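Local structure of pantothenate kinase (Coxiella burnetii, 3TQC) at residues 62-67 and 117-122; 91-96 and 226-231; 126-131 and 200-205; 165-170 and 194-199. The protein phosphorylates (R)-pantothenate with ATP to give (R)-4'-phosphopantothenate and ADP, the first step of coenzyme A biosynthesis from pantothenate. One frame throughout, in Å; residues are numbered along the deposited sequence.

Contact 1: residues 62-67 and 117-122; sequences LSRLLS and SRWPDH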
loop_
_atom_site.group_PDB
_atom_site.type_symbol
_atom_site.label_atom_id
_atom_site.label_comp_id
_atom_site.label_asym_id
_atom_site.label_seq_id
_atom_site.Cartn_x
_atom_site.Cartn_y
_atom_site.Cartn_z
ATOM N N LEU B 62 -1.731 1.136 -22.639
ATOM C CA LEU B 62 -1.340 1.068 -21.242
ATOM C C LEU B 62 -1.170 2.484 -20.725
ATOM O O LEU B 62 -1.665 2.810 -19.657
ATOM C CB LEU B 62 -0.059 0.247 -21.043
ATOM C CG LEU B 62 0.521 0.248 -19.625
ATOM C CD1 LEU B 62 -0.557 -0.060 -18.593
ATOM C CD2 LEU B 62 1.712 -0.720 -19.476
ATOM N N SER B 63 -0.498 3.332 -21.498
ATOM C CA SER B 63 -0.306 4.707 -21.070
ATOM C C SER B 63 -1.638 5.439 -20.931
ATOM O O SER B 63 -1.814 6.206 -19.987
ATOM C CB SER B 63 0.650 5.468 -21.988
ATOM O OG SER B 63 0.037 5.811 -23.217
ATOM N N ARG B 64 -2.575 5.191 -21.842
ATOM C CA ARG B 64 -3.902 5.791 -21.729
ATOM C C ARG B 64 -4.628 5.311 -20.470
ATOM O O ARG B 64 -5.271 6.106 -19.799
ATOM C CB ARG B 64 -4.749 5.506 -22.971
ATOM C CG ARG B 64 -6.181 6.096 -22.940
ATOM C CD ARG B 64 -6.166 7.598 -23.047
ATOM N NE ARG B 64 -7.464 8.223 -22.794
ATOM C CZ ARG B 64 -7.918 8.619 -21.606
ATOM N NH1 ARG B 64 -7.224 8.429 -20.491
ATOM N NH2 ARG B 64 -9.098 9.201 -21.531
ATOM N N LEU B 65 -4.524 4.023 -20.148
ATOM C CA LEU B 65 -5.152 3.497 -18.935
ATOM C C LEU B 65 -4.582 4.244 -17.745
ATOM O O LEU B 65 -5.310 4.781 -16.939
ATOM C CB LEU B 65 -4.924 1.988 -18.784
ATOM C CG LEU B 65 -5.407 1.354 -17.460
ATOM C CD1 LEU B 65 -6.916 1.312 -17.396
ATOM C CD2 LEU B 65 -4.844 -0.032 -17.258
ATOM N N LEU B 66 -3.263 4.318 -17.676
ATOM C CA LEU B 66 -2.602 5.034 -16.597
ATOM C C LEU B 66 -2.997 6.503 -16.555
ATOM O O LEU B 66 -3.130 7.071 -15.481
ATOM C CB LEU B 66 -1.092 4.912 -16.738
ATOM C CG LEU B 66 -0.582 3.494 -16.573
ATOM C CD1 LEU B 66 0.916 3.434 -16.807
ATOM C CD2 LEU B 66 -0.963 3.052 -15.161
ATOM N N SER B 67 -3.178 7.119 -17.716
ATOM C CA SER B 67 -3.602 8.505 -17.752
ATOM C C SER B 67 -4.906 8.655 -16.977
ATOM O O SER B 67 -5.062 9.612 -16.251
ATOM C CB SER B 67 -3.744 9.030 -19.188
ATOM O OG SER B 67 -4.000 10.425 -19.212
ATOM N N SER B 117 3.768 11.324 -21.317
ATOM C CA SER B 117 4.005 12.745 -21.435
ATOM C C SER B 117 3.173 13.389 -22.559
ATOM O O SER B 117 3.037 14.598 -22.595
ATOM C CB SER B 117 5.498 13.018 -21.643
ATOM O OG SER B 117 5.859 12.942 -23.001
ATOM N N ARG B 118 2.618 12.583 -23.466
ATOM C CA ARG B 118 1.807 13.104 -24.576
ATOM C C ARG B 118 0.492 13.749 -24.152
ATOM O O ARG B 118 -0.072 14.525 -24.915
ATOM C CB ARG B 118 1.505 11.996 -25.597
ATOM C CG ARG B 118 0.337 11.077 -25.211
ATOM C CD ARG B 118 0.427 9.681 -25.875
ATOM N NE ARG B 118 0.403 9.713 -27.344
ATOM C CZ ARG B 118 -0.693 9.712 -28.103
ATOM N NH1 ARG B 118 -1.910 9.734 -27.570
ATOM N NH2 ARG B 118 -0.568 9.717 -29.424
ATOM N N TRP B 119 -0.011 13.427 -22.962
ATOM C CA TRP B 119 -1.279 13.989 -22.486
ATOM C C TRP B 119 -1.106 15.310 -21.753
ATOM O O TRP B 119 -0.335 15.395 -20.809
ATOM C CB TRP B 119 -2.014 12.990 -21.601
ATOM C CG TRP B 119 -2.728 12.002 -22.404
ATOM C CD1 TRP B 119 -3.902 12.182 -23.074
ATOM C CD2 TRP B 119 -2.300 10.680 -22.688
ATOM N NE1 TRP B 119 -4.240 11.038 -23.746
ATOM C CE2 TRP B 119 -3.272 10.097 -23.522
ATOM C CE3 TRP B 119 -1.195 9.929 -22.315
ATOM C CZ2 TRP B 119 -3.170 8.800 -23.984
ATOM C CZ3 TRP B 119 -1.091 8.641 -22.781
ATOM C CH2 TRP B 119 -2.080 8.084 -23.596
ATOM N N PRO B 120 -1.862 16.341 -22.171
ATOM C CA PRO B 120 -1.618 17.680 -21.656
ATOM C C PRO B 120 -1.935 17.873 -20.172
ATOM O O PRO B 120 -1.530 18.882 -19.611
ATOM C CB PRO B 120 -2.513 18.571 -22.548
ATOM C CG PRO B 120 -3.580 17.687 -23.020
ATOM C CD PRO B 120 -2.937 16.336 -23.188
ATOM N N ASP B 121 -2.645 16.945 -19.535
ATOM C CA ASP B 121 -2.821 17.015 -18.077
ATOM C C ASP B 121 -1.578 16.590 -17.320
ATOM O O ASP B 121 -1.482 16.847 -16.131
ATOM C CB ASP B 121 -4.006 16.169 -17.589
ATOM C CG ASP B 121 -5.354 16.827 -17.871
ATOM O OD1 ASP B 121 -5.374 18.018 -18.249
ATOM O OD2 ASP B 121 -6.394 16.148 -17.719
ATOM N N HIS B 122 -0.642 15.925 -17.986
ATOM C CA HIS B 122 0.551 15.470 -17.304
ATOM C C HIS B 122 1.750 15.295 -18.220
ATOM O O HIS B 122 2.307 14.219 -18.327
ATOM C CB HIS B 122 0.248 14.211 -16.497
ATOM C CG HIS B 122 -0.459 13.142 -17.258
ATOM N ND1 HIS B 122 0.166 12.371 -18.217
ATOM C CD2 HIS B 122 -1.728 12.683 -17.171
ATOM C CE1 HIS B 122 -0.698 11.496 -18.699
ATOM N NE2 HIS B 122 -1.854 11.665 -18.084
#
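W119 is the first residue of 117-122 to meet 62-67, and its indole is gripped from several directions. S67 lies over one face. Its CB is 4.3 Å from the centroid of the six-membered ring of W119, 17° off the normal, which makes a CH-pi contact. S67 OG sits over the same face nearer the rim. The opposite face is backed by CG of R118, the residue before it, and the guanidinium of R118 forms a salt bridge with D39. S63 approaches the indole at its edge and in its plane, with S63 OG 3.1 Å from W119 CZ3. That hydroxyl is hydrogen-bonded to L60 O, one turn back in the helix. R64 crosses the indole at about a right angle. R64 CG is anti to the backbone N (chi1 180°) and the chain bends at chi2, which brings R64 CD to 3.4 Å from W119 CZ2. The guanidinium and indole planes are 53° apart. R64 makes a cation-pi contact with F68 and also packs on F83 of the second subunit.

A type I beta turn then runs from W119 to H122, closed by H122 N on W119 O at 2.9 Å. It folds the histidine back to the helix. H122 NE2 and S67 OG are hydrogen-bonded at 2.7 Å, with the hydroxyl at the edge of the imidazole near its plane. H122 ND1 has a weak bond to L116 O. S67 thus serves two partners, its OG bonding H122 and its CB facing W119. The buried imidazole has a polar partner at each nitrogen, which probably limits its rotation.

Contact 2: residues 91-96 and 226-231; sequences VPYIIG and FFDFSL
Y93 lays its ring over the side chain of D228. D228 CB stands 3.5 Å from the centroid of the Y93 ring, 21° off the normal, in a CH-pi contact, and the carboxylate is stacked on the ring. The chi1 of Y93 (-167°) carries CG away from the backbone N, which brings the ring over D228. Its OH ends 3.5 Å from F229 CB. The D228 carboxylate also accepts a nearly straight bond from I94 N, 2.9 Å to D228 OD2 on its anti side. The same oxygen forms a salt bridge with K168. I94 O in turn accepts D228 N at 2.8 Å and, weakly, F229 N.

From here the segments run as parallel strands, 25° apart, in the central sheet of a P-loop kinase. Strand 93-99 leads into the ATP-binding loop. G96 bonds to strand 229-234 through both its N and its O: G96 N to F229 O at 2.6 Å and G96 O to L231 N at 2.7 Å. I95 and F229 point to one face of the sheet. There I95 CG2 is only 3.3 Å from L231 CD1, a tight pair. Beside the start of the strand, I94 CG2 meets F227 CB at 3.6 Å, the two side chains crossing at about a right angle.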
loop_
_atom_site.group_PDB
_atom_site.type_symbol
_atom_site.label_atom_id
_atom_site.label_comp_id
_atom_site.label_asym_id
_atom_site.label_seq_id
_atom_site.Cartn_x
_atom_site.Cartn_y
_atom_site.Cartn_z
ATOM N N VAL B 91 0.915 17.140 -5.539
ATOM C CA VAL B 91 2.188 16.480 -5.578
ATOM C C VAL B 91 2.092 15.491 -6.760
ATOM O O VAL B 91 0.990 15.248 -7.272
ATOM C CB VAL B 91 2.469 15.736 -4.255
ATOM C CG1 VAL B 91 2.751 16.709 -3.151
ATOM C CG2 VAL B 91 1.317 14.845 -3.890
ATOM N N PRO B 92 3.228 14.905 -7.176
ATOM C CA PRO B 92 3.217 14.047 -8.357
ATOM C C PRO B 92 2.532 12.712 -8.108
ATOM O O PRO B 92 2.511 12.198 -6.991
ATOM C CB PRO B 92 4.711 13.830 -8.658
ATOM C CG PRO B 92 5.422 14.939 -7.938
ATOM C CD PRO B 92 4.594 15.091 -6.668
ATOM N N TYR B 93 1.950 12.185 -9.161
ATOM C CA TYR B 93 1.445 10.839 -9.170
ATOM C C TYR B 93 2.647 9.940 -9.440
ATOM O O TYR B 93 3.381 10.191 -10.379
ATOM C CB TYR B 93 0.408 10.697 -10.276
ATOM C CG TYR B 93 -0.393 9.440 -10.164
ATOM C CD1 TYR B 93 -1.586 9.422 -9.476
ATOM C CD2 TYR B 93 0.042 8.259 -10.759
ATOM C CE1 TYR B 93 -2.317 8.270 -9.368
ATOM C CE2 TYR B 93 -0.671 7.108 -10.646
ATOM C CZ TYR B 93 -1.863 7.117 -9.964
ATOM O OH TYR B 93 -2.590 5.959 -9.853
ATOM N N ILE B 94 2.867 8.927 -8.612
ATOM C CA ILE B 94 4.042 8.073 -8.758
ATOM C C ILE B 94 3.638 6.661 -9.113
ATOM O O ILE B 94 2.865 6.034 -8.391
ATOM C CB ILE B 94 4.887 8.027 -7.493
ATOM C CG1 ILE B 94 5.302 9.443 -7.071
ATOM C CG2 ILE B 94 6.113 7.174 -7.728
ATOM C CD1 ILE B 94 6.498 9.472 -6.114
ATOM N N ILE B 95 4.180 6.168 -10.219
ATOM C CA ILE B 95 3.885 4.842 -10.714
ATOM C C ILE B 95 5.120 3.962 -10.504
ATOM O O ILE B 95 6.204 4.294 -10.970
ATOM C CB ILE B 95 3.539 4.882 -12.206
ATOM C CG1 ILE B 95 2.270 5.706 -12.444
ATOM C CG2 ILE B 95 3.347 3.474 -12.772
ATOM C CD1 ILE B 95 2.064 6.084 -13.944
ATOM N N GLY B 96 4.952 2.848 -9.811
ATOM C CA GLY B 96 6.051 1.946 -9.517
ATOM C C GLY B 96 6.186 0.915 -10.610
ATOM O O GLY B 96 5.186 0.426 -11.128
ATOM N N PHE B 226 4.647 5.598 -0.805
ATOM C CA PHE B 226 4.904 6.825 -1.544
ATOM C C PHE B 226 4.548 6.755 -3.007
ATOM O O PHE B 226 4.779 7.720 -3.761
ATOM C CB PHE B 226 6.350 7.231 -1.386
ATOM C CG PHE B 226 6.686 7.606 -0.009
ATOM C CD1 PHE B 226 7.394 6.751 0.801
ATOM C CD2 PHE B 226 6.237 8.805 0.508
ATOM C CE1 PHE B 226 7.687 7.100 2.100
ATOM C CE2 PHE B 226 6.511 9.157 1.795
ATOM C CZ PHE B 226 7.247 8.303 2.600
ATOM N N PHE B 227 3.954 5.657 -3.431
ATOM C CA PHE B 227 3.454 5.611 -4.790
ATOM C C PHE B 227 1.985 5.267 -4.857
ATOM O O PHE B 227 1.387 4.798 -3.891
ATOM C CB PHE B 227 4.348 4.748 -5.719
ATOM C CG PHE B 227 4.409 3.281 -5.397
ATOM C CD1 PHE B 227 3.264 2.498 -5.335
ATOM C CD2 PHE B 227 5.635 2.659 -5.257
ATOM C CE1 PHE B 227 3.341 1.102 -5.102
ATOM C CE2 PHE B 227 5.727 1.278 -5.004
ATOM C CZ PHE B 227 4.578 0.502 -4.934
ATOM N N ASP B 228 1.411 5.528 -6.021
ATOM C CA ASP B 228 -0.022 5.456 -6.222
ATOM C C ASP B 228 -0.475 4.215 -6.990
ATOM O O ASP B 228 -1.611 3.765 -6.862
ATOM C CB ASP B 228 -0.427 6.713 -6.982
ATOM C CG ASP B 228 -0.088 7.959 -6.216
ATOM O OD1 ASP B 228 -0.906 8.304 -5.341
ATOM O OD2 ASP B 228 0.985 8.566 -6.456
ATOM N N PHE B 229 0.425 3.672 -7.790
ATOM C CA PHE B 229 0.107 2.603 -8.709
ATOM C C PHE B 229 1.394 1.863 -8.980
ATOM O O PHE B 229 2.451 2.479 -9.057
ATOM C CB PHE B 229 -0.411 3.218 -9.993
ATOM C CG PHE B 229 -1.038 2.243 -10.932
ATOM C CD1 PHE B 229 -2.412 2.130 -11.014
ATOM C CD2 PHE B 229 -0.255 1.466 -11.769
ATOM C CE1 PHE B 229 -3.000 1.220 -11.908
ATOM C CE2 PHE B 229 -0.825 0.565 -12.650
ATOM C CZ PHE B 229 -2.190 0.439 -12.722
ATOM N N SER B 230 1.327 0.555 -9.138
ATOM C CA SER B 230 2.527 -0.201 -9.473
ATOM C C SER B 230 2.258 -1.226 -10.539
ATOM O O SER B 230 1.186 -1.832 -10.573
ATOM C CB SER B 230 3.082 -0.898 -8.240
ATOM O OG SER B 230 2.077 -1.685 -7.659
ATOM N N LEU B 231 3.250 -1.391 -11.411
ATOM C CA LEU B 231 3.275 -2.418 -12.438
ATOM C C LEU B 231 4.328 -3.406 -12.018
ATOM O O LEU B 231 5.384 -3.011 -11.538
ATOM C CB LEU B 231 3.723 -1.856 -13.786
ATOM C CG LEU B 231 2.840 -0.950 -14.640
ATOM C CD1 LEU B 231 2.740 0.447 -14.049
ATOM C CD2 LEU B 231 3.427 -0.891 -16.040
#

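Contact 3: residues 126-131 and 200-205; sequences EVITTD and VILEGL
I128 and L202 pack side by side on one face of two neighbouring parallel strands, 125-129 and 199-203. The strands run 21° apart, and backbone bonds zip them together. I201 N bonds to E126 O at 2.6 Å and I128 N to I201 O at 2.7 Å. E203 N then bonds to I128 O, and T130 N to E203 O at 2.6 Å. The last bond carries the pairing just beyond strand 125-129, into the 3-10 turn that starts at T130. CA-H...O contacts fill the gaps between these bonds, as at V127 CA to I201 O.

Apolar contacts line both faces. I128 uses two branches. Its CG2 reaches L202 CD1 at 3.5 Å, while I128 CG1 touches V200 CG1 at 3.7 Å. On the other face V127 CG2 rests 3.9 Å from I201 CB. Where the strands end, T130 CB packs against G204 CA at 3.7 Å.

T129 and E203 share the face of V127 and I201. E203 places CG between its backbone N and carbonyl carbon (chi1 50°), and the chain bends at chi2. The carboxylate is thereby laid across T129. T129 OG1 to E203 OE1 is a weak contact at 3.5 Å. A firmer partner is S109 OG, which is bonded to E203 OE2 from helix 105-116.

E203 also touches S106 of the ATP-binding loop. Its carboxylate is therefore anchored on the helix after that loop and held beside the nucleotide, a place consistent with the Walker B acid of P-loop kinases.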
loop_
_atom_site.group_PDB
_atom_site.type_symbol
_atom_site.label_atom_id
_atom_site.label_comp_id
_atom_site.label_asym_id
_atom_site.label_seq_id
_atom_site.Cartn_x
_atom_site.Cartn_y
_atom_site.Cartn_z
ATOM N N GLU B 126 8.865 11.966 -15.087
ATOM C CA GLU B 126 10.239 11.626 -14.702
ATOM C C GLU B 126 10.383 10.191 -14.292
ATOM O O GLU B 126 9.459 9.602 -13.758
ATOM C CB GLU B 126 10.722 12.493 -13.545
ATOM C CG GLU B 126 10.737 13.947 -13.869
ATOM C CD GLU B 126 11.864 14.356 -14.791
ATOM O OE1 GLU B 126 12.494 13.504 -15.463
ATOM O OE2 GLU B 126 12.119 15.568 -14.860
ATOM N N VAL B 127 11.567 9.640 -14.535
ATOM C CA VAL B 127 11.854 8.280 -14.136
ATOM C C VAL B 127 12.922 8.293 -13.057
ATOM O O VAL B 127 13.973 8.950 -13.211
ATOM C CB VAL B 127 12.302 7.450 -15.331
ATOM C CG1 VAL B 127 12.879 6.091 -14.882
ATOM C CG2 VAL B 127 11.133 7.254 -16.281
ATOM N N ILE B 128 12.629 7.603 -11.953
ATOM C CA ILE B 128 13.604 7.365 -10.892
ATOM C C ILE B 128 13.932 5.889 -10.889
ATOM O O ILE B 128 13.039 5.070 -10.705
ATOM C CB ILE B 128 13.063 7.676 -9.472
ATOM C CG1 ILE B 128 12.652 9.123 -9.337
ATOM C CG2 ILE B 128 14.122 7.342 -8.421
ATOM C CD1 ILE B 128 13.660 10.022 -9.877
ATOM N N THR B 129 15.204 5.550 -11.081
ATOM C CA THR B 129 15.630 4.166 -10.936
ATOM C C THR B 129 16.131 4.006 -9.525
ATOM O O THR B 129 16.864 4.838 -9.007
ATOM C CB THR B 129 16.709 3.706 -11.975
ATOM O OG1 THR B 129 17.125 2.367 -11.659
ATOM C CG2 THR B 129 17.921 4.599 -11.969
ATOM N N THR B 130 15.714 2.926 -8.902
ATOM C CA THR B 130 16.118 2.617 -7.551
ATOM C C THR B 130 17.617 2.247 -7.455
ATOM O O THR B 130 18.209 2.352 -6.383
ATOM C CB THR B 130 15.175 1.532 -6.992
ATOM O OG1 THR B 130 14.081 2.169 -6.283
ATOM C CG2 THR B 130 15.878 0.623 -6.110
ATOM N N ASP B 131 18.221 1.851 -8.584
ATOM C CA ASP B 131 19.657 1.546 -8.681
ATOM C C ASP B 131 20.502 2.634 -8.044
ATOM O O ASP B 131 21.535 2.362 -7.419
ATOM C CB ASP B 131 20.116 1.444 -10.152
ATOM C CG ASP B 131 19.356 0.396 -10.956
ATOM O OD1 ASP B 131 18.794 -0.541 -10.346
ATOM O OD2 ASP B 131 19.326 0.519 -12.212
ATOM N N VAL B 200 5.959 10.599 -11.650
ATOM C CA VAL B 200 7.248 10.000 -11.432
ATOM C C VAL B 200 7.076 8.522 -11.676
ATOM O O VAL B 200 6.181 7.892 -11.107
ATOM C CB VAL B 200 7.741 10.220 -9.987
ATOM C CG1 VAL B 200 9.038 9.447 -9.747
ATOM C CG2 VAL B 200 7.911 11.723 -9.710
ATOM N N ILE B 201 7.899 7.957 -12.548
ATOM C CA ILE B 201 7.895 6.524 -12.734
ATOM C C ILE B 201 9.050 6.023 -11.899
ATOM O O ILE B 201 10.191 6.382 -12.144
ATOM C CB ILE B 201 8.056 6.122 -14.212
ATOM C CG1 ILE B 201 6.812 6.522 -15.013
ATOM C CG2 ILE B 201 8.303 4.610 -14.345
ATOM C CD1 ILE B 201 7.009 6.484 -16.512
ATOM N N LEU B 202 8.749 5.208 -10.899
ATOM C CA LEU B 202 9.767 4.691 -9.989
ATOM C C LEU B 202 10.055 3.240 -10.340
ATOM O O LEU B 202 9.218 2.373 -10.118
ATOM C CB LEU B 202 9.278 4.815 -8.544
ATOM C CG LEU B 202 10.237 4.333 -7.454
ATOM C CD1 LEU B 202 11.538 5.130 -7.486
ATOM C CD2 LEU B 202 9.566 4.411 -6.087
ATOM N N GLU B 203 11.217 2.973 -10.919
ATOM C CA GLU B 203 11.569 1.600 -11.275
ATOM C C GLU B 203 12.678 1.079 -10.383
ATOM O O GLU B 203 13.597 1.810 -10.019
ATOM C CB GLU B 203 11.986 1.470 -12.742
ATOM C CG GLU B 203 13.019 2.468 -13.166
ATOM C CD GLU B 203 14.080 1.903 -14.091
ATOM O OE1 GLU B 203 14.738 0.908 -13.717
ATOM O OE2 GLU B 203 14.296 2.504 -15.165
ATOM N N GLY B 204 12.564 -0.193 -10.024
ATOM C CA GLY B 204 13.645 -0.915 -9.376
ATOM C C GLY B 204 13.188 -2.261 -8.853
ATOM O O GLY B 204 12.000 -2.500 -8.665
ATOM N N LEU B 205 14.161 -3.113 -8.576
ATOM C CA LEU B 205 13.927 -4.449 -8.013
ATOM C C LEU B 205 13.024 -4.448 -6.767
ATOM O O LEU B 205 12.203 -5.347 -6.587
ATOM C CB LEU B 205 15.277 -5.085 -7.604
ATOM C CG LEU B 205 16.410 -5.130 -8.635
ATOM C CD1 LEU B 205 17.642 -5.834 -8.081
ATOM C CD2 LEU B 205 15.936 -5.826 -9.912
#

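Contact 4: residues 165-170 and 194-199; sequences NAIKSG and VDQPDI
I167 sets CG1 anti to its carbonyl carbon (chi1 -68°) and continues extended, which carries its tip to V194. I167 CD1 meets V194 CG1 at 3.8 Å, the two side chains crossing at about a right angle. Q196 makes the second approach. Its chain bends at chi2 (-66°) and folds the amide group against the end of helix 157-168. Q196 CD lies 3.5 Å from G170 CA, and Q196 CG is 3.5 Å from G170 O. The amide end also comes close to I167 O. V194 and Q196 thus meet the last helical turn at I167 and at G170.

That end is shaped by G170, where the backbone takes a positive phi of 91°. G170 N bonds back to I167 O at 3.1 Å, and S169 N bonds weakly to A166 O. S169 OG turns back to N165 O at 2.6 Å, reaching it from above the carbonyl plane. S169 O bonds to K320 of the second subunit, so the helix end also faces the dimer partner. The arrangement is a Schellman motif at a helix C-terminus. It is packed against the loop that links strand 190-194 of the small antiparallel sheet to strand 199-203 of the central sheet.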
loop_
_atom_site.group_PDB
_atom_site.type_symbol
_atom_site.label_atom_id
_atom_site.label_comp_id
_atom_site.label_asym_id
_atom_site.label_seq_id
_atom_site.Cartn_x
_atom_site.Cartn_y
_atom_site.Cartn_z
ATOM N N ASN B 165 9.631 10.632 0.061
ATOM C CA ASN B 165 8.947 11.485 1.012
ATOM C C ASN B 165 9.005 12.928 0.551
ATOM O O ASN B 165 8.015 13.622 0.573
ATOM C CB ASN B 165 9.580 11.360 2.404
ATOM C CG ASN B 165 8.865 12.180 3.444
ATOM O OD1 ASN B 165 7.692 11.948 3.724
ATOM N ND2 ASN B 165 9.563 13.153 4.021
ATOM N N ALA B 166 10.182 13.368 0.134
ATOM C CA ALA B 166 10.345 14.742 -0.306
ATOM C C ALA B 166 9.460 15.030 -1.523
ATOM O O ALA B 166 8.828 16.083 -1.615
ATOM C CB ALA B 166 11.784 15.021 -0.612
ATOM N N ILE B 167 9.394 14.085 -2.451
ATOM C CA ILE B 167 8.592 14.292 -3.651
ATOM C C ILE B 167 7.119 14.398 -3.267
ATOM O O ILE B 167 6.418 15.282 -3.728
ATOM C CB ILE B 167 8.852 13.209 -4.700
ATOM C CG1 ILE B 167 10.280 13.367 -5.245
ATOM C CG2 ILE B 167 7.860 13.312 -5.859
ATOM C CD1 ILE B 167 10.729 12.239 -6.128
ATOM N N LYS B 168 6.685 13.527 -2.370
ATOM C CA LYS B 168 5.296 13.452 -1.964
ATOM C C LYS B 168 4.960 14.500 -0.937
ATOM O O LYS B 168 3.806 14.599 -0.510
ATOM C CB LYS B 168 4.972 12.054 -1.430
ATOM C CG LYS B 168 4.686 11.036 -2.547
ATOM C CD LYS B 168 3.457 11.429 -3.362
ATOM C CE LYS B 168 2.844 10.241 -4.073
ATOM N NZ LYS B 168 1.646 10.630 -4.840
ATOM N N SER B 169 5.962 15.283 -0.547
ATOM C CA SER B 169 5.762 16.449 0.284
ATOM C C SER B 169 5.678 17.734 -0.550
ATOM O O SER B 169 5.392 18.783 -0.021
ATOM C CB SER B 169 6.884 16.561 1.291
ATOM O OG SER B 169 6.935 15.419 2.093
ATOM N N GLY B 170 5.921 17.650 -1.853
ATOM C CA GLY B 170 5.836 18.819 -2.725
ATOM C C GLY B 170 7.146 19.561 -2.884
ATOM O O GLY B 170 7.173 20.634 -3.504
ATOM N N VAL B 194 14.554 15.830 -10.013
ATOM C CA VAL B 194 13.133 15.623 -10.105
ATOM C C VAL B 194 12.489 16.856 -9.468
ATOM O O VAL B 194 12.705 17.142 -8.288
ATOM C CB VAL B 194 12.720 14.314 -9.367
ATOM C CG1 VAL B 194 11.213 14.164 -9.319
ATOM C CG2 VAL B 194 13.369 13.083 -10.026
ATOM N N ASP B 195 11.713 17.591 -10.257
ATOM C CA ASP B 195 11.187 18.879 -9.832
ATOM C C ASP B 195 9.663 18.993 -9.958
ATOM O O ASP B 195 9.145 19.704 -10.833
ATOM C CB ASP B 195 11.863 20.007 -10.609
ATOM C CG ASP B 195 11.415 21.384 -10.136
ATOM O OD1 ASP B 195 11.097 21.514 -8.928
ATOM O OD2 ASP B 195 11.387 22.330 -10.971
ATOM N N GLN B 196 8.971 18.337 -9.039
ATOM C CA GLN B 196 7.504 18.255 -9.029
ATOM C C GLN B 196 6.890 18.051 -10.408
ATOM O O GLN B 196 6.041 18.816 -10.831
ATOM C CB GLN B 196 6.891 19.463 -8.313
ATOM C CG GLN B 196 7.225 19.477 -6.839
ATOM C CD GLN B 196 6.597 18.317 -6.083
ATOM O OE1 GLN B 196 7.286 17.563 -5.386
ATOM N NE2 GLN B 196 5.286 18.182 -6.198
ATOM N N PRO B 197 7.316 16.989 -11.105
ATOM C CA PRO B 197 6.683 16.676 -12.376
ATOM C C PRO B 197 5.263 16.205 -12.091
ATOM O O PRO B 197 4.855 16.111 -10.934
ATOM C CB PRO B 197 7.518 15.519 -12.890
ATOM C CG PRO B 197 7.930 14.803 -11.642
ATOM C CD PRO B 197 8.159 15.871 -10.624
ATOM N N ASP B 198 4.509 15.909 -13.129
ATOM C CA ASP B 198 3.162 15.438 -12.932
ATOM C C ASP B 198 3.187 13.971 -12.557
ATOM O O ASP B 198 2.339 13.498 -11.811
ATOM C CB ASP B 198 2.371 15.650 -14.214
ATOM C CG ASP B 198 2.299 17.098 -14.592
ATOM O OD1 ASP B 198 1.660 17.853 -13.809
ATOM O OD2 ASP B 198 2.900 17.470 -15.636
ATOM N N ILE B 199 4.170 13.257 -13.095
ATOM C CA ILE B 199 4.295 11.825 -12.887
ATOM C C ILE B 199 5.745 11.467 -12.637
ATOM O O ILE B 199 6.657 11.992 -13.301
ATOM C CB ILE B 199 3.791 11.039 -14.107
ATOM C CG1 ILE B 199 2.296 11.336 -14.356
ATOM C CG2 ILE B 199 4.072 9.548 -13.931
ATOM C CD1 ILE B 199 1.751 10.748 -15.686
#

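How the contacts relate
Contacts 2 and 3 belong to one sheet. Strands 93-99 and 199-203 are neighbours, with I95 O to L202 N at 2.7 Å and I95 N to V200 O at 2.8 Å. Contact 4 joins them at the end of the sheet away from the nucleotide. K168 NZ bridges to D228 OD2 of contact 2 at 2.7 Å, and E126 N of contact 3 meets I199 O at 2.8 Å. Contact 1 packs helix 52-84 on the sheet, with L66 CD2 3.5 Å from F229 CE2. It meets contact 4 where H122 ND1 lies 3.4 Å from I199 CD1. Contact 3 comes nearest the bound ADP, with the side chain of E203 about 5 Å away; the side chains of L231 in contact 2 and S63 in contact 1 are about 11 and 14 Å away.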